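Long-range contacts in iron aquisition yersiniabactin synthesis enzyme, YbtT (Escherichia coli, PDB 6BA9), which acts as a low-specificity type II thioesterase that maintains production of the metallophore yersiniabactin: residues P83-Q94 against P110-H119; R127-I138 against L162-E173. The protein carries 1 engineered substitution. All coordinates share one frame; numbering follows the deposited sequence.

Contact 1. Residues P83-Q94 against P110-H119; sequences PLLLAGHAMGAQ and PQGLIISGCH. Engineered in segment 83-94: Ala90 (natural residue Ser).
His89 and Ser116 meet at the C-terminal ends of two neighbouring parallel strands. His89 ND1 and Ser116 OG form a hydrogen bond of 2.8 Å, with the hydroxyl at the ring edge and near its plane. The His89 ring is directed away from its own backbone N (chi1 -172°), and Gly117 O lies over one of its faces. Outside the pair, His89 NE2 bonds His226 O, and Ser116 OG also bonds Tyr228 OH. A parallel ladder positions both residues. Leu86 N reaches Gly112 O at 3.0 Å, and Ile114 N reaches Leu86 O at 2.8 Å. Gly88 bonds Ile114 O and Ser116 N in the same way. The pairing runs past the strand, where Ala90 N meets Ser116 O at 2.9 Å.

Ala90, engineered from Ser, has phi 58° and psi -124° and occupies the N-cap position of helix 91-105. Gly88, this residue and Gly92 fit the GxSxG nucleophile elbow of alpha/beta-hydrolases. Gly88 and Gly92 come close across the turn without side chains. Beyond the turn, Ala93 CB packs on Cys118 CB at 3.6 Å, and Ile115 CD1 comes within 3.4 Å of Ala93 O. Gln94 CG lies 3.6 Å from Cys118 SG. Backbone bonds thus brace the elbow from the neighbouring strand, and His89, gripped at both ring nitrogens, has its ring rotation fixed beside it.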
loop_
_atom_site.group_PDB
_atom_site.type_symbol
_atom_site.label_atom_id
_atom_site.label_comp_id
_atom_site.label_asym_id
_atom_site.label_seq_id
_atom_site.Cartn_x
_atom_site.Cartn_y
_atom_site.Cartn_z
ATOM N N PRO A 83 3.623 18.173 6.350
ATOM C CA PRO A 83 4.215 16.876 6.718
ATOM C C PRO A 83 3.515 15.745 5.979
ATOM O O PRO A 83 2.329 15.504 6.197
ATOM C CB PRO A 83 3.964 16.776 8.227
ATOM C CG PRO A 83 3.628 18.135 8.681
ATOM C CD PRO A 83 3.037 18.862 7.519
ATOM N N LEU A 84 4.251 15.047 5.121
ATOM C CA LEU A 84 3.706 13.986 4.282
ATOM C C LEU A 84 4.070 12.637 4.879
ATOM O O LEU A 84 5.245 12.361 5.165
ATOM C CB LEU A 84 4.265 14.088 2.864
ATOM C CG LEU A 84 3.851 12.952 1.919
ATOM C CD1 LEU A 84 2.362 13.000 1.589
ATOM C CD2 LEU A 84 4.661 13.013 0.645
ATOM N N LEU A 85 3.059 11.797 5.062
ATOM C CA LEU A 85 3.233 10.405 5.458
ATOM C C LEU A 85 2.769 9.501 4.325
ATOM O O LEU A 85 1.652 9.660 3.822
ATOM C CB LEU A 85 2.418 10.108 6.722
ATOM C CG LEU A 85 2.746 10.968 7.954
ATOM C CD1 LEU A 85 1.731 10.706 9.059
ATOM C CD2 LEU A 85 4.135 10.658 8.447
ATOM N N LEU A 86 3.623 8.579 3.900
ATOM C CA LEU A 86 3.277 7.612 2.864
ATOM C C LEU A 86 3.066 6.257 3.505
ATOM O O LEU A 86 3.905 5.819 4.290
ATOM C CB LEU A 86 4.405 7.472 1.848
ATOM C CG LEU A 86 4.535 8.595 0.845
ATOM C CD1 LEU A 86 5.895 8.494 0.134
ATOM C CD2 LEU A 86 3.409 8.503 -0.160
ATOM N N ALA A 87 1.955 5.604 3.194
ATOM C CA ALA A 87 1.636 4.291 3.735
ATOM C C ALA A 87 1.185 3.362 2.615
ATOM O O ALA A 87 0.644 3.803 1.600
ATOM C CB ALA A 87 0.519 4.381 4.763
ATOM N N GLY A 88 1.389 2.066 2.804
ATOM C CA GLY A 88 0.858 1.087 1.872
ATOM C C GLY A 88 0.764 -0.270 2.514
ATOM O O GLY A 88 1.542 -0.597 3.417
ATOM N N HIS A 89 -0.200 -1.068 2.052
ATOM C CA HIS A 89 -0.423 -2.428 2.526
ATOM C C HIS A 89 -0.234 -3.398 1.367
ATOM O O HIS A 89 -0.796 -3.200 0.281
ATOM C CB HIS A 89 -1.841 -2.573 3.086
ATOM C CG HIS A 89 -2.088 -3.878 3.773
ATOM N ND1 HIS A 89 -1.485 -4.230 4.970
ATOM C CD2 HIS A 89 -2.873 -4.927 3.424
ATOM C CE1 HIS A 89 -1.922 -5.422 5.339
ATOM N NE2 HIS A 89 -2.753 -5.870 4.415
ATOM N N ALA A 90 0.547 -4.445 1.602
ATOM C CA ALA A 90 0.802 -5.501 0.611
ATOM C C ALA A 90 1.402 -4.851 -0.635
ATOM O O ALA A 90 2.412 -4.142 -0.503
ATOM C CB ALA A 90 -0.442 -6.375 0.425
ATOM N N MET A 91 0.824 -5.013 -1.823
ATOM C CA MET A 91 1.368 -4.355 -3.007
ATOM C C MET A 91 1.584 -2.872 -2.759
ATOM O O MET A 91 2.540 -2.269 -3.272
ATOM C CB MET A 91 0.390 -4.510 -4.177
ATOM C CG MET A 91 0.645 -3.625 -5.366
ATOM S SD MET A 91 -0.614 -3.928 -6.622
ATOM C CE MET A 91 -0.120 -2.736 -7.847
ATOM N N GLY A 92 0.653 -2.238 -2.038
ATOM C CA GLY A 92 0.759 -0.811 -1.807
ATOM C C GLY A 92 1.996 -0.427 -1.027
ATOM O O GLY A 92 2.501 0.682 -1.188
ATOM N N ALA A 93 2.501 -1.322 -0.174
ATOM C CA ALA A 93 3.742 -1.016 0.536
ATOM C C ALA A 93 4.915 -0.895 -0.429
ATOM O O ALA A 93 5.810 -0.072 -0.224
ATOM C CB ALA A 93 4.032 -2.088 1.585
ATOM N N GLN A 94 4.929 -1.708 -1.483
ATOM C CA GLN A 94 5.996 -1.642 -2.470
ATOM C C GLN A 94 5.952 -0.313 -3.202
ATOM O O GLN A 94 6.982 0.330 -3.407
ATOM C CB GLN A 94 5.878 -2.795 -3.463
ATOM C CG GLN A 94 5.906 -4.190 -2.847
ATOM C CD GLN A 94 5.417 -5.254 -3.785
ATOM O OE1 GLN A 94 4.588 -4.994 -4.662
ATOM N NE2 GLN A 94 5.897 -6.470 -3.604
ATOM N N PRO A 110 9.902 13.372 2.810
ATOM C CA PRO A 110 8.696 12.820 3.458
ATOM C C PRO A 110 8.957 12.629 4.949
ATOM O O PRO A 110 10.075 12.331 5.360
ATOM C CB PRO A 110 8.484 11.474 2.755
ATOM C CG PRO A 110 9.379 11.483 1.563
ATOM C CD PRO A 110 10.495 12.450 1.832
ATOM N N GLN A 111 7.929 12.819 5.769
ATOM C CA GLN A 111 8.104 12.722 7.213
ATOM C C GLN A 111 7.973 11.307 7.751
ATOM O O GLN A 111 8.423 11.035 8.871
ATOM C CB GLN A 111 7.123 13.654 7.926
ATOM C CG GLN A 111 7.335 15.106 7.517
ATOM C CD GLN A 111 8.732 15.587 7.807
ATOM O OE1 GLN A 111 9.140 15.673 8.962
ATOM N NE2 GLN A 111 9.493 15.894 6.748
ATOM N N GLY A 112 7.409 10.386 6.993
ATOM C CA GLY A 112 7.260 9.045 7.492
ATOM C C GLY A 112 6.825 8.108 6.390
ATOM O O GLY A 112 6.155 8.544 5.440
ATOM N N LEU A 113 7.204 6.840 6.529
ATOM C CA LEU A 113 6.854 5.744 5.631
ATOM C C LEU A 113 6.312 4.597 6.475
ATOM O O LEU A 113 6.973 4.161 7.431
ATOM C CB LEU A 113 8.077 5.263 4.859
ATOM C CG LEU A 113 7.864 4.038 3.975
ATOM C CD1 LEU A 113 6.802 4.294 2.874
ATOM C CD2 LEU A 113 9.208 3.584 3.408
ATOM N N ILE A 114 5.120 4.108 6.128
ATOM C CA ILE A 114 4.466 3.002 6.822
ATOM C C ILE A 114 4.343 1.830 5.845
ATOM O O ILE A 114 3.613 1.921 4.836
ATOM C CB ILE A 114 3.109 3.398 7.436
ATOM C CG1 ILE A 114 3.267 4.579 8.417
ATOM C CG2 ILE A 114 2.480 2.199 8.145
ATOM C CD1 ILE A 114 2.897 5.914 7.837
ATOM N N ILE A 115 5.076 0.752 6.126
ATOM C CA ILE A 115 5.098 -0.470 5.335
ATOM C C ILE A 115 4.279 -1.500 6.106
ATOM O O ILE A 115 4.644 -1.865 7.230
ATOM C CB ILE A 115 6.553 -0.942 5.167
ATOM C CG1 ILE A 115 7.357 0.070 4.371
ATOM C CG2 ILE A 115 6.638 -2.354 4.579
ATOM C CD1 ILE A 115 6.940 0.233 2.975
ATOM N N SER A 116 3.172 -1.955 5.538
ATOM C CA SER A 116 2.256 -2.865 6.212
ATOM C C SER A 116 2.059 -4.145 5.404
ATOM O O SER A 116 1.789 -4.100 4.196
ATOM C CB SER A 116 0.944 -2.116 6.387
ATOM O OG SER A 116 -0.076 -2.892 6.986
ATOM N N GLY A 117 2.144 -5.296 6.083
ATOM C CA GLY A 117 1.701 -6.544 5.499
ATOM C C GLY A 117 2.298 -6.886 4.152
ATOM O O GLY A 117 1.565 -7.307 3.241
ATOM N N CYS A 118 3.623 -6.758 4.023
ATOM C CA CYS A 118 4.300 -6.983 2.753
ATOM C C CYS A 118 5.682 -7.546 3.018
ATOM O O CYS A 118 6.386 -7.059 3.900
ATOM C CB CYS A 118 4.442 -5.652 2.014
ATOM S SG CYS A 118 5.036 -5.786 0.316
ATOM N N HIS A 119 6.062 -8.557 2.238
ATOM C CA HIS A 119 7.430 -9.048 2.274
ATOM C C HIS A 119 8.393 -7.999 1.715
ATOM O O HIS A 119 8.032 -7.136 0.903
ATOM C CB HIS A 119 7.555 -10.326 1.446
ATOM C CG HIS A 119 7.204 -10.119 0.015
ATOM N ND1 HIS A 119 5.898 -10.056 -0.424
ATOM C CD2 HIS A 119 7.979 -9.901 -1.069
ATOM C CE1 HIS A 119 5.890 -9.814 -1.721
ATOM N NE2 HIS A 119 7.137 -9.725 -2.143
HETATM O O HOH W 1 7.032 15.957 4.281
HETATM O O HOH W 2 8.288 -6.516 -1.863
#

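Contact 2. Residues R127-I138 against L162-E173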
loop_
_atom_site.group_PDB
_atom_site.type_symbol
_atom_site.label_atom_id
_atom_site.label_comp_id
_atom_site.label_asym_id
_atom_site.label_seq_id
_atom_site.Cartn_x
_atom_site.Cartn_y
_atom_site.Cartn_z
ATOM N N ARG A 127 2.754 -16.882 -1.333
ATOM C CA ARG A 127 1.678 -17.190 -2.263
ATOM C C ARG A 127 1.909 -16.427 -3.558
ATOM O O ARG A 127 2.168 -15.222 -3.527
ATOM C CB ARG A 127 0.330 -16.785 -1.671
ATOM C CG ARG A 127 -0.871 -17.292 -2.465
ATOM C CD ARG A 127 -2.131 -16.545 -2.141
ATOM N NE ARG A 127 -2.554 -16.650 -0.741
ATOM C CZ ARG A 127 -3.324 -17.613 -0.258
ATOM N NH1 ARG A 127 -3.718 -18.618 -1.039
ATOM N NH2 ARG A 127 -3.692 -17.574 1.019
ATOM N N GLN A 128 1.820 -17.137 -4.679
ATOM C CA GLN A 128 2.058 -16.571 -5.999
ATOM C C GLN A 128 0.904 -16.956 -6.912
ATOM O O GLN A 128 0.494 -18.122 -6.937
ATOM C CB GLN A 128 3.363 -17.129 -6.560
ATOM C CG GLN A 128 4.582 -16.738 -5.786
ATOM C CD GLN A 128 5.002 -15.337 -6.078
ATOM O OE1 GLN A 128 5.071 -14.925 -7.245
ATOM N NE2 GLN A 128 5.297 -14.580 -5.028
ATOM N N LEU A 129 0.380 -15.976 -7.657
ATOM C CA LEU A 129 -0.796 -16.140 -8.506
ATOM C C LEU A 129 -0.545 -16.033 -10.005
ATOM O O LEU A 129 -1.322 -16.588 -10.779
ATOM C CB LEU A 129 -1.844 -15.074 -8.168
ATOM C CG LEU A 129 -2.730 -15.328 -6.943
ATOM C CD1 LEU A 129 -1.925 -15.218 -5.667
ATOM C CD2 LEU A 129 -3.896 -14.375 -6.901
ATOM N N SER A 130 0.478 -15.282 -10.436
ATOM C CA SER A 130 0.526 -14.832 -11.830
ATOM C C SER A 130 0.698 -15.971 -12.819
ATOM O O SER A 130 0.349 -15.815 -13.993
ATOM C CB SER A 130 1.690 -13.868 -12.046
ATOM O OG SER A 130 1.450 -12.639 -11.441
ATOM N N HIS A 131 1.278 -17.084 -12.399
ATOM C CA HIS A 131 1.523 -18.205 -13.287
ATOM C C HIS A 131 0.329 -19.133 -13.415
ATOM O O HIS A 131 0.427 -20.163 -14.093
ATOM C CB HIS A 131 2.716 -19.011 -12.772
ATOM C CG HIS A 131 2.491 -19.598 -11.414
ATOM N ND1 HIS A 131 2.409 -18.819 -10.280
ATOM C CD2 HIS A 131 2.320 -20.878 -11.007
ATOM C CE1 HIS A 131 2.201 -19.596 -9.233
ATOM N NE2 HIS A 131 2.140 -20.850 -9.645
ATOM N N ARG A 132 -0.791 -18.822 -12.771
ATOM C CA ARG A 132 -1.924 -19.723 -12.695
ATOM C C ARG A 132 -2.985 -19.392 -13.742
ATOM O O ARG A 132 -3.155 -18.234 -14.152
ATOM C CB ARG A 132 -2.572 -19.670 -11.307
ATOM C CG ARG A 132 -1.600 -19.915 -10.196
ATOM C CD ARG A 132 -2.314 -19.956 -8.849
ATOM N NE ARG A 132 -1.346 -20.028 -7.763
ATOM C CZ ARG A 132 -0.965 -21.144 -7.152
ATOM N NH1 ARG A 132 -1.477 -22.323 -7.497
ATOM N NH2 ARG A 132 -0.052 -21.073 -6.191
ATOM N N ASP A 133 -3.705 -20.423 -14.174
ATOM C CA ASP A 133 -4.842 -20.217 -15.060
ATOM C C ASP A 133 -6.001 -19.552 -14.301
ATOM O O ASP A 133 -5.958 -19.363 -13.076
ATOM C CB ASP A 133 -5.218 -21.523 -15.784
ATOM C CG ASP A 133 -5.934 -22.548 -14.897
ATOM O OD1 ASP A 133 -6.251 -22.273 -13.724
ATOM O OD2 ASP A 133 -6.227 -23.657 -15.414
ATOM N N ASP A 134 -7.032 -19.152 -15.042
ATOM C CA ASP A 134 -8.073 -18.302 -14.467
ATOM C C ASP A 134 -8.714 -18.960 -13.249
ATOM O O ASP A 134 -8.910 -18.318 -12.215
ATOM C CB ASP A 134 -9.138 -17.961 -15.513
ATOM C CG ASP A 134 -8.671 -16.933 -16.552
ATOM O OD1 ASP A 134 -7.601 -16.320 -16.407
ATOM O OD2 ASP A 134 -9.455 -16.749 -17.498
ATOM N N ALA A 135 -9.059 -20.244 -13.352
ATOM C CA ALA A 135 -9.752 -20.881 -12.242
ATOM C C ALA A 135 -8.866 -20.939 -11.010
ATOM O O ALA A 135 -9.337 -20.681 -9.891
ATOM C CB ALA A 135 -10.199 -22.293 -12.641
ATOM N N ASP A 136 -7.595 -21.299 -11.193
ATOM C CA ASP A 136 -6.676 -21.408 -10.065
ATOM C C ASP A 136 -6.356 -20.032 -9.497
ATOM O O ASP A 136 -6.228 -19.875 -8.273
ATOM C CB ASP A 136 -5.391 -22.131 -10.469
ATOM C CG ASP A 136 -5.600 -23.604 -10.707
ATOM O OD1 ASP A 136 -6.692 -24.098 -10.382
ATOM O OD2 ASP A 136 -4.667 -24.256 -11.216
ATOM N N PHE A 137 -6.203 -19.034 -10.378
ATOM C CA PHE A 137 -6.002 -17.646 -9.945
ATOM C C PHE A 137 -7.144 -17.194 -9.039
ATOM O O PHE A 137 -6.914 -16.671 -7.935
ATOM C CB PHE A 137 -5.903 -16.759 -11.194
ATOM C CG PHE A 137 -5.512 -15.311 -10.913
ATOM C CD1 PHE A 137 -4.212 -14.875 -11.084
ATOM C CD2 PHE A 137 -6.469 -14.390 -10.526
ATOM C CE1 PHE A 137 -3.861 -13.538 -10.833
ATOM C CE2 PHE A 137 -6.128 -13.070 -10.284
ATOM C CZ PHE A 137 -4.824 -12.646 -10.448
ATOM N N ILE A 138 -8.384 -17.436 -9.463
ATOM C CA ILE A 138 -9.552 -17.050 -8.676
ATOM C C ILE A 138 -9.597 -17.797 -7.351
ATOM O O ILE A 138 -9.909 -17.210 -6.313
ATOM C CB ILE A 138 -10.833 -17.252 -9.498
ATOM C CG1 ILE A 138 -10.864 -16.177 -10.595
ATOM C CG2 ILE A 138 -12.045 -17.176 -8.614
ATOM C CD1 ILE A 138 -11.967 -16.352 -11.617
ATOM N N LEU A 162 -10.501 -9.920 -14.201
ATOM C CA LEU A 162 -9.225 -10.620 -14.327
ATOM C C LEU A 162 -8.147 -9.786 -14.988
ATOM O O LEU A 162 -6.996 -9.852 -14.527
ATOM C CB LEU A 162 -9.388 -11.970 -15.025
ATOM C CG LEU A 162 -10.022 -13.017 -14.124
ATOM C CD1 LEU A 162 -10.224 -14.289 -14.921
ATOM C CD2 LEU A 162 -9.193 -13.296 -12.854
ATOM N N PRO A 163 -8.412 -9.005 -16.037
ATOM C CA PRO A 163 -7.329 -8.169 -16.574
ATOM C C PRO A 163 -6.776 -7.198 -15.539
ATOM O O PRO A 163 -5.565 -6.954 -15.492
ATOM C CB PRO A 163 -7.997 -7.460 -17.760
ATOM C CG PRO A 163 -9.057 -8.384 -18.182
ATOM C CD PRO A 163 -9.598 -8.990 -16.909
ATOM N N LEU A 164 -7.646 -6.647 -14.691
ATOM C CA LEU A 164 -7.220 -5.708 -13.658
ATOM C C LEU A 164 -6.417 -6.413 -12.580
ATOM O O LEU A 164 -5.311 -5.982 -12.203
ATOM C CB LEU A 164 -8.481 -5.112 -13.036
ATOM C CG LEU A 164 -8.667 -3.631 -12.787
ATOM C CD1 LEU A 164 -8.102 -2.766 -13.902
ATOM C CD2 LEU A 164 -10.171 -3.367 -12.639
ATOM N N LEU A 165 -6.970 -7.503 -12.044
ATOM C CA LEU A 165 -6.299 -8.233 -10.982
ATOM C C LEU A 165 -4.996 -8.857 -11.463
ATOM O O LEU A 165 -4.011 -8.882 -10.716
ATOM C CB LEU A 165 -7.231 -9.326 -10.470
ATOM C CG LEU A 165 -8.468 -8.842 -9.727
ATOM C CD1 LEU A 165 -9.562 -9.912 -9.694
ATOM C CD2 LEU A 165 -8.064 -8.434 -8.352
ATOM N N ARG A 166 -4.985 -9.410 -12.683
ATOM C CA ARG A 166 -3.749 -9.996 -13.196
ATOM C C ARG A 166 -2.677 -8.940 -13.422
ATOM O O ARG A 166 -1.492 -9.199 -13.174
ATOM C CB ARG A 166 -4.015 -10.769 -14.483
ATOM C CG ARG A 166 -4.697 -12.103 -14.252
ATOM C CD ARG A 166 -4.693 -12.883 -15.560
ATOM N NE ARG A 166 -5.261 -14.221 -15.420
ATOM C CZ ARG A 166 -4.588 -15.291 -15.007
ATOM N NH1 ARG A 166 -3.327 -15.230 -14.657
ATOM N NH2 ARG A 166 -5.204 -16.455 -14.941
ATOM N N ALA A 167 -3.060 -7.734 -13.853
ATOM C CA ALA A 167 -2.077 -6.658 -13.978
ATOM C C ALA A 167 -1.475 -6.315 -12.618
ATOM O O ALA A 167 -0.253 -6.226 -12.464
ATOM C CB ALA A 167 -2.721 -5.428 -14.614
ATOM N N ASP A 168 -2.332 -6.146 -11.611
ATOM C CA ASP A 168 -1.857 -5.796 -10.277
ATOM C C ASP A 168 -0.951 -6.901 -9.725
ATOM O O ASP A 168 0.130 -6.633 -9.186
ATOM C CB ASP A 168 -3.023 -5.607 -9.295
ATOM C CG ASP A 168 -3.875 -4.366 -9.547
ATOM O OD1 ASP A 168 -3.626 -3.569 -10.470
ATOM O OD2 ASP A 168 -4.861 -4.222 -8.778
ATOM N N PHE A 169 -1.406 -8.161 -9.813
ATOM C CA PHE A 169 -0.626 -9.262 -9.257
ATOM C C PHE A 169 0.671 -9.493 -10.033
ATOM O O PHE A 169 1.701 -9.838 -9.432
ATOM C CB PHE A 169 -1.489 -10.515 -9.115
ATOM C CG PHE A 169 -2.277 -10.545 -7.836
ATOM C CD1 PHE A 169 -1.714 -11.080 -6.701
ATOM C CD2 PHE A 169 -3.559 -10.046 -7.771
ATOM C CE1 PHE A 169 -2.428 -11.098 -5.515
ATOM C CE2 PHE A 169 -4.260 -10.073 -6.565
ATOM C CZ PHE A 169 -3.689 -10.602 -5.477
ATOM N N TYR A 170 0.652 -9.284 -11.346
ATOM C CA TYR A 170 1.901 -9.355 -12.100
ATOM C C TYR A 170 2.877 -8.277 -11.631
ATOM O O TYR A 170 4.062 -8.555 -11.401
ATOM C CB TYR A 170 1.669 -9.274 -13.613
ATOM C CG TYR A 170 2.999 -9.327 -14.353
ATOM C CD1 TYR A 170 3.722 -8.166 -14.629
ATOM C CD2 TYR A 170 3.561 -10.537 -14.700
ATOM C CE1 TYR A 170 4.945 -8.223 -15.235
ATOM C CE2 TYR A 170 4.788 -10.599 -15.330
ATOM C CZ TYR A 170 5.473 -9.453 -15.581
ATOM O OH TYR A 170 6.708 -9.499 -16.200
ATOM N N ALA A 171 2.390 -7.055 -11.432
ATOM C CA ALA A 171 3.266 -5.989 -10.946
ATOM C C ALA A 171 3.887 -6.368 -9.617
ATOM O O ALA A 171 5.090 -6.202 -9.403
ATOM C CB ALA A 171 2.474 -4.696 -10.797
ATOM N N THR A 172 3.059 -6.824 -8.676
ATOM C CA THR A 172 3.559 -7.026 -7.333
ATOM C C THR A 172 4.465 -8.250 -7.240
ATOM O O THR A 172 5.385 -8.258 -6.420
ATOM C CB THR A 172 2.385 -7.076 -6.334
ATOM O OG1 THR A 172 2.883 -6.947 -4.999
ATOM C CG2 THR A 172 1.625 -8.372 -6.394
ATOM N N GLU A 173 4.220 -9.288 -8.060
ATOM C CA GLU A 173 5.051 -10.493 -8.001
ATOM C C GLU A 173 6.359 -10.343 -8.775
ATOM O O GLU A 173 7.381 -10.945 -8.398
ATOM C CB GLU A 173 4.228 -11.697 -8.489
ATOM C CG GLU A 173 3.110 -12.026 -7.523
ATOM C CD GLU A 173 2.215 -13.148 -7.965
ATOM O OE1 GLU A 173 2.405 -13.707 -9.074
ATOM O OE2 GLU A 173 1.279 -13.446 -7.203
HETATM O O HOH W 3 1.250 -12.771 -4.627
HETATM O O HOH W 4 7.475 -13.459 -7.104
HETATM O O HOH W 5 -0.974 -11.823 -12.398
HETATM O O HOH W 6 4.163 -16.103 -10.071
#
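In the helical insertion between strands 112-116 and 190-195, where alpha/beta-hydrolase thioesterases commonly carry a lid, Phe137 fits as a knob into a hole. The hole is formed by Leu162, Leu165, Arg166 and Phe169 of helix 155-174. Phe137 CG stands anti to the backbone N (chi1 -172°), which carries the ring across to that helix. The edge of the Phe137 ring points at the face of Phe169, the planes 84° apart, in an offset edge-to-face pair. Leu129 CD2 fills the corner between them: it sits over the Phe169 face, 3.9 Å from the ring centroid, and also over one face of Phe137. The opposite face of Phe137 carries Arg166 CG.

Arg166 runs extended along this ring, and its guanidinium makes an off-centre cation-pi contact with it. NH1 and NH2 both grip Arg132 O, end-on and in the guanidinium plane; Arg166 NH2 to Arg132 O is 2.8 Å. Arg166 NH2 also forms a salt bridge with Asp134 OD1 at 2.8 Å, meeting the anti lone pair of that oxygen. Leu162 CD1 packs 3.5 Å from Asp134 CG.

At the other end, the Glu173 carboxylate holds the turn 129-132. Leu129 N meets Glu173 OE2 at 2.7 Å. OE1 takes Ser130 N through its syn lone pair and Ser130 OG from above the carboxylate plane. These bonds probably support an ionised Glu173. A water donates to Arg127 O and, at 2.7 Å, to Glu173 OE2.

Contact 1 comes first along the chain and closes before contact 2 opens; their centres lie about 22 Å apart. Contact 1 pairs the two strands of the beta-alpha-beta unit 84-89, 91-105, 112-116, buried in the central sheet about 6 Å from the centre of the chain. Contact 2 lies farther out, at about 17 Å, in the loop and helices that follow strand 112-116. The two still touch. Gln94 OE1 of contact 1 and Thr172 OG1 of contact 2 are probably hydrogen-bonded at 2.6 Å, and Met91 packs against Thr172 and Asp168. Helix 155-174 therefore joins the probable lid directly to the start of helix 91-105, just past the engineered Ala90. Both contacts fall within one thioesterase domain.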